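Local coordinates for serine acetyltransferase (Entamoeba histolytica, PDB 3Q1X), which probably catalyses transfer of an acetyl group from acetyl-CoA to the hydroxyl of L-serine in cysteine biosynthesis, and is seen here with L-serine bound, at residues L204-F209 with K221-V226; G240-G245 with C254-D259; I134-A139 with P168-K173; G174-D179 with A190-W195. One frame throughout, in Å; residues are numbered along the deposited sequence.

Interaction 1. Residues L204-F209 with K221-V226. With SER (serine), chain B.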
loop_
_atom_site.group_PDB
_atom_site.type_symbol
_atom_site.label_atom_id
_atom_site.label_comp_id
_atom_site.label_asym_id
_atom_site.label_seq_id
_atom_site.Cartn_x
_atom_site.Cartn_y
_atom_site.Cartn_z
ATOM N N LEU A 204 16.134 1.883 -5.664
ATOM C CA LEU A 204 17.128 1.779 -6.725
ATOM C C LEU A 204 16.630 2.703 -7.815
ATOM O O LEU A 204 15.912 2.280 -8.715
ATOM C CB LEU A 204 17.243 0.347 -7.250
ATOM C CG LEU A 204 17.990 -0.653 -6.364
ATOM C CD1 LEU A 204 17.865 -2.049 -6.930
ATOM C CD2 LEU A 204 19.466 -0.271 -6.224
ATOM N N GLY A 205 16.982 3.979 -7.702
ATOM C CA GLY A 205 16.314 4.997 -8.495
ATOM C C GLY A 205 17.074 6.284 -8.692
ATOM O O GLY A 205 18.295 6.280 -8.832
ATOM N N ALA A 206 16.324 7.384 -8.721
ATOM C CA ALA A 206 16.875 8.700 -8.976
ATOM C C ALA A 206 16.026 9.777 -8.313
ATOM O O ALA A 206 14.844 9.561 -8.037
ATOM C CB ALA A 206 16.967 8.950 -10.487
ATOM N N MET A 207 16.648 10.925 -8.056
ATOM C CA MET A 207 15.951 12.126 -7.601
ATOM C C MET A 207 16.233 13.254 -8.561
ATOM O O MET A 207 17.332 13.346 -9.104
ATOM C CB MET A 207 16.470 12.572 -6.245
ATOM C CG MET A 207 16.137 11.683 -5.108
ATOM S SD MET A 207 16.632 12.534 -3.615
ATOM C CE MET A 207 18.402 12.765 -3.839
ATOM N N HIS A 208 15.259 14.139 -8.744
ATOM C CA HIS A 208 15.464 15.280 -9.615
ATOM C C HIS A 208 15.137 16.591 -8.924
ATOM O O HIS A 208 13.975 16.959 -8.751
ATOM C CB HIS A 208 14.688 15.104 -10.914
ATOM C CG HIS A 208 15.033 13.837 -11.628
ATOM N ND1 HIS A 208 14.179 12.758 -11.684
ATOM C CD2 HIS A 208 16.166 13.455 -12.261
ATOM C CE1 HIS A 208 14.762 11.774 -12.346
ATOM N NE2 HIS A 208 15.968 12.172 -12.709
ATOM N N PHE A 209 16.192 17.281 -8.514
ATOM C CA PHE A 209 16.044 18.593 -7.911
ATOM C C PHE A 209 15.647 19.597 -8.975
ATOM O O PHE A 209 16.212 19.622 -10.076
ATOM C CB PHE A 209 17.323 19.006 -7.190
ATOM C CG PHE A 209 17.683 18.100 -6.056
ATOM C CD1 PHE A 209 16.921 18.088 -4.892
ATOM C CD2 PHE A 209 18.769 17.241 -6.154
ATOM C CE1 PHE A 209 17.245 17.245 -3.836
ATOM C CE2 PHE A 209 19.104 16.391 -5.106
ATOM C CZ PHE A 209 18.342 16.397 -3.940
ATOM N N LYS A 221 19.777 6.558 -19.294
ATOM C CA LYS A 221 20.254 5.772 -18.164
ATOM C C LYS A 221 20.544 6.699 -16.984
ATOM O O LYS A 221 21.405 7.585 -17.062
ATOM C CB LYS A 221 21.486 4.963 -18.595
ATOM C CG LYS A 221 22.239 4.221 -17.504
ATOM C CD LYS A 221 21.371 3.235 -16.741
ATOM C CE LYS A 221 22.242 2.199 -16.032
ATOM N NZ LYS A 221 21.485 1.426 -15.013
ATOM N N ARG A 222 19.811 6.494 -15.891
ATOM C CA ARG A 222 19.816 7.438 -14.770
ATOM C C ARG A 222 19.560 6.757 -13.422
ATOM O O ARG A 222 19.476 7.428 -12.389
ATOM C CB ARG A 222 18.779 8.548 -15.004
ATOM C CG ARG A 222 17.337 8.040 -15.020
ATOM C CD ARG A 222 16.422 8.961 -15.799
ATOM N NE ARG A 222 15.024 8.544 -15.692
ATOM C CZ ARG A 222 14.407 7.725 -16.535
ATOM N NH1 ARG A 222 15.056 7.197 -17.572
ATOM N NH2 ARG A 222 13.127 7.427 -16.333
ATOM N N HIS A 223 19.423 5.433 -13.453
ATOM C CA HIS A 223 19.177 4.628 -12.259
ATOM C C HIS A 223 20.347 3.642 -12.081
ATOM O O HIS A 223 21.091 3.387 -13.037
ATOM C CB HIS A 223 17.833 3.887 -12.370
ATOM C CG HIS A 223 16.663 4.772 -12.686
ATOM N ND1 HIS A 223 16.195 5.736 -11.817
ATOM C CD2 HIS A 223 15.845 4.813 -13.765
ATOM C CE1 HIS A 223 15.152 6.346 -12.356
ATOM N NE2 HIS A 223 14.921 5.806 -13.539
ATOM N N PRO A 224 20.518 3.081 -10.865
ATOM C CA PRO A 224 21.698 2.253 -10.598
ATOM C C PRO A 224 21.807 0.967 -11.413
ATOM O O PRO A 224 20.805 0.429 -11.889
ATOM C CB PRO A 224 21.549 1.900 -9.111
ATOM C CG PRO A 224 20.698 2.984 -8.546
ATOM C CD PRO A 224 19.730 3.309 -9.638
ATOM N N THR A 225 23.038 0.494 -11.569
ATOM C CA THR A 225 23.312 -0.849 -12.050
ATOM C C THR A 225 23.886 -1.610 -10.866
ATOM O O THR A 225 24.795 -1.129 -10.179
ATOM C CB THR A 225 24.301 -0.847 -13.234
ATOM O OG1 THR A 225 23.718 -0.148 -14.340
ATOM C CG2 THR A 225 24.664 -2.269 -13.659
ATOM N N VAL A 226 23.325 -2.787 -10.622
ATOM C CA VAL A 226 23.673 -3.604 -9.471
ATOM C C VAL A 226 24.129 -4.977 -9.973
ATOM O O VAL A 226 23.500 -5.561 -10.854
ATOM C CB VAL A 226 22.458 -3.717 -8.499
ATOM C CG1 VAL A 226 22.738 -4.675 -7.385
ATOM C CG2 VAL A 226 22.087 -2.352 -7.918
HETATM N N SER B . 10.504 8.817 -11.776
HETATM C CA SER B . 11.894 9.365 -11.752
HETATM C C SER B . 12.702 8.829 -12.926
HETATM O O SER B . 12.225 7.995 -13.694
HETATM C CB SER B . 12.585 9.016 -10.431
HETATM O OG SER B . 12.778 7.612 -10.309
HETATM O OXT SER B . 13.844 9.220 -13.128
#

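Interaction 2. Residues G240-G245 with C254-D259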
loop_
_atom_site.group_PDB
_atom_site.type_symbol
_atom_site.label_atom_id
_atom_site.label_comp_id
_atom_site.label_asym_id
_atom_site.label_seq_id
_atom_site.Cartn_x
_atom_site.Cartn_y
_atom_site.Cartn_z
ATOM N N GLY A 240 20.940 7.446 -8.718
ATOM C CA GLY A 240 21.738 7.953 -9.828
ATOM C C GLY A 240 22.287 6.867 -10.728
ATOM O O GLY A 240 22.170 5.670 -10.431
ATOM N N ASN A 241 22.889 7.295 -11.836
ATOM C CA ASN A 241 23.513 6.386 -12.784
ATOM C C ASN A 241 24.856 5.922 -12.223
ATOM O O ASN A 241 25.923 6.358 -12.665
ATOM C CB ASN A 241 23.687 7.071 -14.149
ATOM C CG ASN A 241 24.322 6.154 -15.194
ATOM O OD1 ASN A 241 24.401 4.933 -15.016
ATOM N ND2 ASN A 241 24.785 6.748 -16.292
ATOM N N ILE A 242 24.782 5.034 -11.238
ATOM C CA ILE A 242 25.953 4.558 -10.512
ATOM C C ILE A 242 26.035 3.040 -10.608
ATOM O O ILE A 242 25.040 2.377 -10.914
ATOM C CB ILE A 242 25.922 5.002 -9.026
ATOM C CG1 ILE A 242 24.642 4.501 -8.335
ATOM C CG2 ILE A 242 26.076 6.529 -8.919
ATOM C CD1 ILE A 242 24.629 4.688 -6.834
ATOM N N ILE A 243 27.218 2.492 -10.346
ATOM C CA ILE A 243 27.423 1.050 -10.419
ATOM C C ILE A 243 27.724 0.473 -9.043
ATOM O O ILE A 243 28.654 0.912 -8.357
ATOM C CB ILE A 243 28.536 0.666 -11.440
ATOM C CG1 ILE A 243 28.092 1.024 -12.862
ATOM C CG2 ILE A 243 28.864 -0.822 -11.357
ATOM C CD1 ILE A 243 29.206 1.066 -13.881
ATOM N N VAL A 244 26.901 -0.490 -8.642
ATOM C CA VAL A 244 27.161 -1.297 -7.461
ATOM C C VAL A 244 27.698 -2.654 -7.926
ATOM O O VAL A 244 27.089 -3.332 -8.767
ATOM C CB VAL A 244 25.894 -1.464 -6.579
ATOM C CG1 VAL A 244 26.199 -2.307 -5.353
ATOM C CG2 VAL A 244 25.339 -0.104 -6.161
ATOM N N GLY A 245 28.854 -3.036 -7.394
ATOM C CA GLY A 245 29.514 -4.274 -7.793
ATOM C C GLY A 245 28.836 -5.510 -7.233
ATOM O O GLY A 245 27.810 -5.410 -6.553
ATOM N N CYS A 254 21.020 3.538 4.474
ATOM C CA CYS A 254 22.180 4.093 3.777
ATOM C C CYS A 254 21.807 4.942 2.567
ATOM O O CYS A 254 20.872 4.639 1.835
ATOM C CB CYS A 254 23.168 2.993 3.381
ATOM S SG CYS A 254 24.304 2.524 4.709
ATOM N N TRP A 255 22.567 6.011 2.376
ATOM C CA TRP A 255 22.346 6.969 1.315
ATOM C C TRP A 255 23.526 6.850 0.344
ATOM O O TRP A 255 24.625 7.335 0.620
ATOM C CB TRP A 255 22.202 8.352 1.967
ATOM C CG TRP A 255 22.345 9.583 1.128
ATOM C CD1 TRP A 255 22.856 10.786 1.544
ATOM C CD2 TRP A 255 21.960 9.766 -0.237
ATOM N NE1 TRP A 255 22.819 11.697 0.524
ATOM C CE2 TRP A 255 22.280 11.099 -0.584
ATOM C CE3 TRP A 255 21.388 8.936 -1.206
ATOM C CZ2 TRP A 255 22.040 11.619 -1.853
ATOM C CZ3 TRP A 255 21.161 9.454 -2.466
ATOM C CH2 TRP A 255 21.482 10.785 -2.778
ATOM N N ILE A 256 23.295 6.166 -0.777
ATOM C CA ILE A 256 24.371 5.832 -1.721
ATOM C C ILE A 256 24.265 6.602 -3.041
ATOM O O ILE A 256 23.291 6.476 -3.789
ATOM C CB ILE A 256 24.514 4.296 -1.918
ATOM C CG1 ILE A 256 24.982 3.662 -0.600
ATOM C CG2 ILE A 256 25.493 3.978 -3.047
ATOM C CD1 ILE A 256 24.981 2.154 -0.576
ATOM N N ASP A 257 25.308 7.389 -3.298
ATOM C CA ASP A 257 25.318 8.441 -4.304
ATOM C C ASP A 257 26.380 8.188 -5.368
ATOM O O ASP A 257 26.414 8.861 -6.404
ATOM C CB ASP A 257 25.657 9.758 -3.596
ATOM C CG ASP A 257 24.757 10.902 -4.003
ATOM O OD1 ASP A 257 23.948 10.746 -4.948
ATOM O OD2 ASP A 257 24.850 11.966 -3.354
ATOM N N ARG A 258 27.260 7.229 -5.093
ATOM C CA ARG A 258 28.420 6.976 -5.938
ATOM C C ARG A 258 28.652 5.475 -6.070
ATOM O O ARG A 258 28.088 4.681 -5.310
ATOM C CB ARG A 258 29.658 7.683 -5.348
ATOM C CG ARG A 258 30.909 7.765 -6.256
ATOM C CD ARG A 258 30.641 8.477 -7.587
ATOM N NE ARG A 258 30.518 7.543 -8.711
ATOM C CZ ARG A 258 30.008 7.855 -9.903
ATOM N NH1 ARG A 258 29.551 9.079 -10.150
ATOM N NH2 ARG A 258 29.949 6.935 -10.858
ATOM N N ASP A 259 29.482 5.097 -7.043
ATOM C CA ASP A 259 29.892 3.709 -7.244
ATOM C C ASP A 259 30.323 3.038 -5.947
ATOM O O ASP A 259 30.965 3.657 -5.091
ATOM C CB ASP A 259 31.033 3.623 -8.266
ATOM C CG ASP A 259 30.580 3.918 -9.691
ATOM O OD1 ASP A 259 29.393 4.245 -9.913
ATOM O OD2 ASP A 259 31.426 3.822 -10.605
#

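Interaction 3. Residues I134-A139 with P168-K173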
loop_
_atom_site.group_PDB
_atom_site.type_symbol
_atom_site.label_atom_id
_atom_site.label_comp_id
_atom_site.label_asym_id
_atom_site.label_seq_id
_atom_site.Cartn_x
_atom_site.Cartn_y
_atom_site.Cartn_z
ATOM N N ILE A 134 6.166 -11.756 -10.544
ATOM C CA ILE A 134 5.357 -12.462 -11.545
ATOM C C ILE A 134 4.851 -11.509 -12.621
ATOM O O ILE A 134 4.986 -11.769 -13.814
ATOM C CB ILE A 134 4.129 -13.163 -10.913
ATOM C CG1 ILE A 134 4.535 -14.367 -10.063
ATOM C CG2 ILE A 134 3.145 -13.606 -11.977
ATOM C CD1 ILE A 134 3.357 -15.015 -9.316
ATOM N N VAL A 135 4.251 -10.411 -12.176
ATOM C CA VAL A 135 3.688 -9.439 -13.090
ATOM C C VAL A 135 4.821 -8.646 -13.747
ATOM O O VAL A 135 4.805 -8.443 -14.956
ATOM C CB VAL A 135 2.646 -8.549 -12.391
ATOM C CG1 VAL A 135 2.100 -7.516 -13.342
ATOM C CG2 VAL A 135 1.507 -9.409 -11.804
ATOM N N TYR A 136 5.831 -8.246 -12.969
ATOM C CA TYR A 136 6.977 -7.535 -13.539
ATOM C C TYR A 136 7.622 -8.261 -14.733
ATOM O O TYR A 136 7.980 -7.630 -15.737
ATOM C CB TYR A 136 8.071 -7.242 -12.498
ATOM C CG TYR A 136 9.420 -7.077 -13.174
ATOM C CD1 TYR A 136 9.758 -5.887 -13.831
ATOM C CD2 TYR A 136 10.322 -8.146 -13.238
ATOM C CE1 TYR A 136 10.983 -5.762 -14.509
ATOM C CE2 TYR A 136 11.538 -8.029 -13.916
ATOM C CZ TYR A 136 11.858 -6.840 -14.545
ATOM O OH TYR A 136 13.060 -6.734 -15.215
ATOM N N ARG A 137 7.777 -9.576 -14.624
ATOM C CA ARG A 137 8.515 -10.295 -15.654
ATOM C C ARG A 137 7.768 -10.269 -16.985
ATOM O O ARG A 137 8.384 -10.250 -18.063
ATOM C CB ARG A 137 8.883 -11.706 -15.186
ATOM C CG ARG A 137 9.923 -11.659 -14.054
ATOM C CD ARG A 137 10.810 -12.897 -13.995
ATOM N NE ARG A 137 11.690 -12.872 -12.822
ATOM C CZ ARG A 137 12.836 -12.197 -12.758
ATOM N NH1 ARG A 137 13.265 -11.493 -13.810
ATOM N NH2 ARG A 137 13.561 -12.237 -11.652
ATOM N N ILE A 138 6.441 -10.215 -16.907
ATOM C CA ILE A 138 5.631 -10.066 -18.114
ATOM C C ILE A 138 5.612 -8.611 -18.597
ATOM O O ILE A 138 5.845 -8.356 -19.780
ATOM C CB ILE A 138 4.221 -10.680 -17.945
ATOM C CG1 ILE A 138 4.289 -12.212 -18.113
ATOM C CG2 ILE A 138 3.236 -10.076 -18.944
ATOM C CD1 ILE A 138 4.880 -12.971 -16.932
ATOM N N ALA A 139 5.376 -7.665 -17.682
ATOM C CA ALA A 139 5.412 -6.231 -18.013
ATOM C C ALA A 139 6.714 -5.810 -18.711
ATOM O O ALA A 139 6.704 -4.980 -19.635
ATOM C CB ALA A 139 5.171 -5.390 -16.771
ATOM N N PRO A 168 8.331 -1.013 -15.409
ATOM C CA PRO A 168 8.456 -2.126 -16.354
ATOM C C PRO A 168 9.758 -2.152 -17.154
ATOM O O PRO A 168 10.121 -3.202 -17.679
ATOM C CB PRO A 168 7.245 -1.940 -17.288
ATOM C CG PRO A 168 6.809 -0.510 -17.089
ATOM C CD PRO A 168 7.068 -0.279 -15.626
ATOM N N GLY A 169 10.443 -1.006 -17.230
ATOM C CA GLY A 169 11.745 -0.886 -17.914
ATOM C C GLY A 169 12.932 -1.502 -17.187
ATOM O O GLY A 169 13.941 -1.829 -17.812
ATOM N N ALA A 170 12.819 -1.668 -15.871
ATOM C CA ALA A 170 13.899 -2.266 -15.085
ATOM C C ALA A 170 14.258 -3.638 -15.639
ATOM O O ALA A 170 13.389 -4.381 -16.094
ATOM C CB ALA A 170 13.505 -2.365 -13.618
ATOM N N SER A 171 15.547 -3.951 -15.618
ATOM C CA SER A 171 16.042 -5.258 -16.039
ATOM C C SER A 171 16.512 -6.017 -14.810
ATOM O O SER A 171 17.402 -5.562 -14.099
ATOM C CB SER A 171 17.183 -5.107 -17.049
ATOM O OG SER A 171 16.842 -4.171 -18.053
ATOM N N ILE A 172 15.900 -7.169 -14.547
ATOM C CA ILE A 172 16.204 -7.929 -13.334
ATOM C C ILE A 172 16.464 -9.403 -13.644
ATOM O O ILE A 172 15.613 -10.093 -14.219
ATOM C CB ILE A 172 15.079 -7.796 -12.257
ATOM C CG1 ILE A 172 14.659 -6.331 -12.063
ATOM C CG2 ILE A 172 15.527 -8.400 -10.934
ATOM C CD1 ILE A 172 13.452 -6.137 -11.152
ATOM N N LYS A 173 17.643 -9.884 -13.256
ATOM C CA LYS A 173 17.995 -11.285 -13.443
ATOM C C LYS A 173 17.299 -12.184 -12.417
ATOM O O LYS A 173 16.501 -11.700 -11.613
ATOM C CB LYS A 173 19.516 -11.469 -13.427
ATOM C CG LYS A 173 20.202 -10.777 -14.611
ATOM C CD LYS A 173 21.627 -11.265 -14.809
ATOM C CE LYS A 173 22.228 -10.683 -16.082
ATOM N NZ LYS A 173 23.640 -10.225 -15.877
#

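Interaction 4. Residues G174-D179 with A190-W195. With SER (serine), chain C.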
loop_
_atom_site.group_PDB
_atom_site.type_symbol
_atom_site.label_atom_id
_atom_site.label_comp_id
_atom_site.label_asym_id
_atom_site.label_seq_id
_atom_site.Cartn_x
_atom_site.Cartn_y
_atom_site.Cartn_z
ATOM N N GLY A 174 17.590 -13.486 -12.469
ATOM C CA GLY A 174 16.911 -14.479 -11.637
ATOM C C GLY A 174 17.371 -14.559 -10.195
ATOM O O GLY A 174 18.223 -13.788 -9.758
ATOM N N HIS A 175 16.816 -15.524 -9.468
ATOM C CA HIS A 175 17.027 -15.668 -8.029
ATOM C C HIS A 175 16.824 -14.336 -7.305
ATOM O O HIS A 175 17.616 -13.956 -6.439
ATOM C CB HIS A 175 18.421 -16.250 -7.725
ATOM C CG HIS A 175 18.646 -17.618 -8.288
ATOM N ND1 HIS A 175 18.405 -18.769 -7.570
ATOM C CD2 HIS A 175 19.098 -18.018 -9.498
ATOM C CE1 HIS A 175 18.701 -19.821 -8.313
ATOM N NE2 HIS A 175 19.119 -19.392 -9.489
ATOM N N PHE A 176 15.758 -13.640 -7.678
ATOM C CA PHE A 176 15.470 -12.315 -7.174
ATOM C C PHE A 176 14.476 -12.404 -6.022
ATOM O O PHE A 176 13.484 -13.136 -6.096
ATOM C CB PHE A 176 14.927 -11.432 -8.305
ATOM C CG PHE A 176 14.657 -10.010 -7.899
ATOM C CD1 PHE A 176 15.665 -9.208 -7.378
ATOM C CD2 PHE A 176 13.390 -9.476 -8.042
ATOM C CE1 PHE A 176 15.406 -7.885 -6.997
ATOM C CE2 PHE A 176 13.117 -8.147 -7.673
ATOM C CZ PHE A 176 14.131 -7.352 -7.146
ATOM N N PHE A 177 14.749 -11.661 -4.955
ATOM C CA PHE A 177 13.871 -11.659 -3.781
ATOM C C PHE A 177 13.721 -10.285 -3.150
ATOM O O PHE A 177 14.705 -9.669 -2.735
ATOM C CB PHE A 177 14.369 -12.669 -2.743
ATOM C CG PHE A 177 13.524 -12.748 -1.484
ATOM C CD1 PHE A 177 12.127 -12.819 -1.541
ATOM C CD2 PHE A 177 14.141 -12.812 -0.238
ATOM C CE1 PHE A 177 11.362 -12.912 -0.369
ATOM C CE2 PHE A 177 13.390 -12.913 0.941
ATOM C CZ PHE A 177 11.998 -12.960 0.874
ATOM N N ILE A 178 12.476 -9.811 -3.083
ATOM C CA ILE A 178 12.116 -8.651 -2.285
ATOM C C ILE A 178 11.370 -9.158 -1.042
ATOM O O ILE A 178 10.287 -9.717 -1.154
ATOM C CB ILE A 178 11.219 -7.645 -3.060
ATOM C CG1 ILE A 178 11.955 -7.071 -4.275
ATOM C CG2 ILE A 178 10.756 -6.530 -2.136
ATOM C CD1 ILE A 178 11.042 -6.535 -5.356
ATOM N N ASP A 179 11.958 -8.970 0.134
ATOM C CA ASP A 179 11.303 -9.326 1.383
ATOM C C ASP A 179 10.587 -8.125 1.957
ATOM O O ASP A 179 11.154 -7.026 2.002
ATOM C CB ASP A 179 12.326 -9.834 2.403
ATOM C CG ASP A 179 11.698 -10.653 3.516
ATOM O OD1 ASP A 179 10.463 -10.910 3.517
ATOM O OD2 ASP A 179 12.456 -11.068 4.406
ATOM N N ALA A 190 17.018 0.951 -14.165
ATOM C CA ALA A 190 17.742 0.126 -13.204
ATOM C C ALA A 190 18.112 -1.213 -13.834
ATOM O O ALA A 190 17.342 -1.779 -14.605
ATOM C CB ALA A 190 16.919 -0.078 -11.945
ATOM N N ILE A 191 19.307 -1.703 -13.529
ATOM C CA ILE A 191 19.745 -3.025 -13.984
ATOM C C ILE A 191 20.187 -3.799 -12.749
ATOM O O ILE A 191 21.012 -3.316 -11.977
ATOM C CB ILE A 191 20.913 -2.927 -15.011
ATOM C CG1 ILE A 191 20.484 -2.126 -16.255
ATOM C CG2 ILE A 191 21.487 -4.321 -15.341
ATOM C CD1 ILE A 191 19.962 -2.934 -17.432
ATOM N N ILE A 192 19.640 -4.999 -12.567
ATOM C CA ILE A 192 19.895 -5.783 -11.364
ATOM C C ILE A 192 20.329 -7.194 -11.743
ATOM O O ILE A 192 19.658 -7.869 -12.517
ATOM C CB ILE A 192 18.634 -5.861 -10.458
ATOM C CG1 ILE A 192 18.209 -4.464 -10.003
ATOM C CG2 ILE A 192 18.873 -6.781 -9.268
ATOM C CD1 ILE A 192 16.834 -4.429 -9.328
ATOM N N GLY A 193 21.442 -7.645 -11.181
ATOM C CA GLY A 193 21.968 -8.963 -11.492
ATOM C C GLY A 193 21.256 -10.091 -10.766
ATOM O O GLY A 193 20.159 -9.909 -10.216
ATOM N N GLU A 194 21.892 -11.259 -10.768
ATOM C CA GLU A 194 21.372 -12.468 -10.143
ATOM C C GLU A 194 21.498 -12.380 -8.627
ATOM O O GLU A 194 22.385 -11.693 -8.115
ATOM C CB GLU A 194 22.170 -13.683 -10.651
ATOM C CG GLU A 194 21.484 -15.036 -10.524
ATOM C CD GLU A 194 20.504 -15.324 -11.652
ATOM O OE1 GLU A 194 19.729 -16.295 -11.523
ATOM O OE2 GLU A 194 20.501 -14.586 -12.664
ATOM N N TRP A 195 20.622 -13.086 -7.910
ATOM C CA TRP A 195 20.714 -13.194 -6.455
ATOM C C TRP A 195 20.720 -11.847 -5.738
ATOM O O TRP A 195 21.561 -11.588 -4.875
ATOM C CB TRP A 195 21.932 -14.042 -6.047
ATOM C CG TRP A 195 21.663 -15.495 -6.083
ATOM C CD1 TRP A 195 22.117 -16.389 -7.002
ATOM C CD2 TRP A 195 20.885 -16.237 -5.142
ATOM N NE1 TRP A 195 21.670 -17.653 -6.695
ATOM C CE2 TRP A 195 20.909 -17.587 -5.554
ATOM C CE3 TRP A 195 20.167 -15.891 -3.986
ATOM C CZ2 TRP A 195 20.235 -18.597 -4.856
ATOM C CZ3 TRP A 195 19.493 -16.897 -3.289
ATOM C CH2 TRP A 195 19.537 -18.233 -3.729
HETATM N N SER C . 11.631 -12.048 6.805
HETATM C CA SER C . 12.923 -11.969 7.553
HETATM C C SER C . 12.846 -12.774 8.842
HETATM O O SER C . 11.797 -13.314 9.189
HETATM C CB SER C . 13.276 -10.511 7.858
HETATM O OG SER C . 12.336 -9.933 8.756
HETATM O OXT SER C . 13.831 -12.897 9.560
HETATM O O HOH W 1 18.195 -11.067 -8.491
#

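Interaction 1. Residues L204-F209 with K221-V226
G205 and H223 come within 4.7 Å of each other, CA to CA, where the end of strand 203-205 runs almost opposite to the chain entering strand 225-226, with no hydrogen bond between them. The H223 ring approaches edge-on, ND1 resting 3.3 Å from G205 C. A206 suits the neighbouring position through its small methyl, with CB 3.5 Å from R222 O. P224 lays CD 3.4 Å from G205 O, while L204 CD2 meets V226 CG2 at 3.8 Å, two branched side chains crossing at about a right angle. R222, extended from CG to NE, presents its guanidinium edge to the carboxylate of the bound serine. Its NH2 donates to serine O (2.8 Å, 154°), and NE donates to OXT, whose place is less sure. H223 NE2 lies 3.3 Å above the guanidinium plane of R222, toward its rim. E188 gives NH2 a salt bridge, which would probably steady the positive group. H208 turns its ring edge to the ligand. D114 and D179 of the second subunit also bind this serine, so the arrangement is a substrate pocket at a subunit interface of the left-handed beta-helix, as in hexapeptide acyltransferases.

Interaction 2. Residues G240-G245 with C254-D259
I242 and I243 carry the contact of 240-245 with 254-259, facing I256 and the D257-D259 turn, in successive coils of the left-handed beta-helix built from hexapeptide repeats. The first segment enters through G240, whose backbone angles (phi 99°) are easy for a residue without a side chain. N241 follows as the centre of an inverse gamma turn, in which I242 N reaches back to G240 O in a weak hydrogen bond. I242 is then buried against the second segment. Its CG1 stands between the backbone N and the carbonyl carbon (chi1 57°), a setting that splits the two branches: CD1 reaches I256 CG2 at 3.9 Å, and CG2 lies 3.4 Å from D257 O. The same CG2 sits 4.2 Å above the centre of the flat R258 guanidinium, so an aliphatic group is roofed by the face of a charged one. At I243 the contact turns polar. Its backbone N donates to D259 OD1 over 2.8 Å in a nearly straight bond (171°), met from above the carboxylate plane. OD1 is gripped a second time by R258 NH2, in a salt bridge of 2.9 Å whose hydrogen bond is weak. Aspartate is short enough to take both donors, and its CA also makes a CA-H...O contact of 3.3 Å with I243 O. W255 packs on A252 of the second subunit. Backbone hydrogen bonds link I242 and V244 to T225 of the neighbouring strand 225-226, V244 also to G227, and I243 to V260, while V244 and I256 both touch V238 of strand 237-239.

Interaction 3. Residues I134-A139 with P168-K173
Y136 and R137 of helix 128-144 dock on P168-K173, joining the helical part of the subunit to an early coil of the left-handed beta-helix. The tight part lies at the end of the tyrosine. With CG anti to the backbone N (chi1 156°), the ring reaches out to the strand, and its hydroxyl donates to A170 O at only 2.5 Å, from above the carbonyl plane. It also accepts a hydrogen bond from I172 N, so one OH meets two backbone groups, the second only weakly. R137 continues this grip along the chain: NH1 donates to I172 O (2.8 Å, 162°) with the oxygen in the guanidinium plane, and NH2 to K173 O (3.0 Å), somewhat tilted from it. Arginine suits the place because its two terminal nitrogens can meet successive carbonyls, while a salt bridge from NE to D106 would help hold the guanidinium in place. Elsewhere the contact is looser. A139, with its small methyl, merely touches P168, CB to CB at 4.1 Å. K173 is exposed and its CB is directed away from the helix, leaving its carbonyl to make the contact. I172, by contrast, is buried, and its CD1 makes a CH-pi contact over the face of the Y136 ring, 4.0 Å from the centroid and 19° off the normal.

Interaction 4. Residues G174-D179 with A190-W195
H175 and W195 stack at equivalent corners of successive coils of the left-handed beta-helix, both with left-handed backbone angles. Among the aromatic contacts, the H175 ring makes an offset stack with the five-membered ring of W195, centroids 4.2 Å apart and planes at 17°. H175 CB lies over the same indole ring, 3.5 Å from its centroid in a CH-pi contact. The indole also stacks with Y229, so the flat residues form a column along the corners, and W195 touches the third subunit. Polar bonds tie the backbones together. W195 N donates to G174 O in its carbonyl plane (3.1 Å, 157°), and water 1 bridges G174 O and G193 O by donating to both. E194, bent at chi2 (82°), folds its carboxylate back so that OE2 takes a weak hydrogen bond from G174 N. A glycine is apt here, as a side chain at 174 would run into E194 OE1. Apolar packing is lighter: F176 CE1 touches I192 CG2 at 4.3 Å, an aromatic and a branched side chain, both buried. Farther along, D179 lies beyond the contact at the ligand, its OD2 accepting a hydrogen bond of 2.7 Å from the amino N of the bound serine.

Overall arrangement
The four contacts follow one another along the chain and climb the left-handed beta-helix. Interaction 3 fastens the helical part to the coil that interaction 4 continues, their centres about 10 Å apart and joined by probable hydrogen bonds of S171 and K173 to I192. Interactions 1 and 4 have centres about 16 Å apart and meet through probable hydrogen bonds of V226 to I191 and G193. Interactions 1 and 2, with centres about 8 Å apart, share probable hydrogen bonds of T225 to I242 and V244. R222 in interaction 1 and D179 in interaction 4 bind serines, and each site combines R222 of one subunit with D179 of another. The side chains of P168 and N241 come within about 10 Å of a serine.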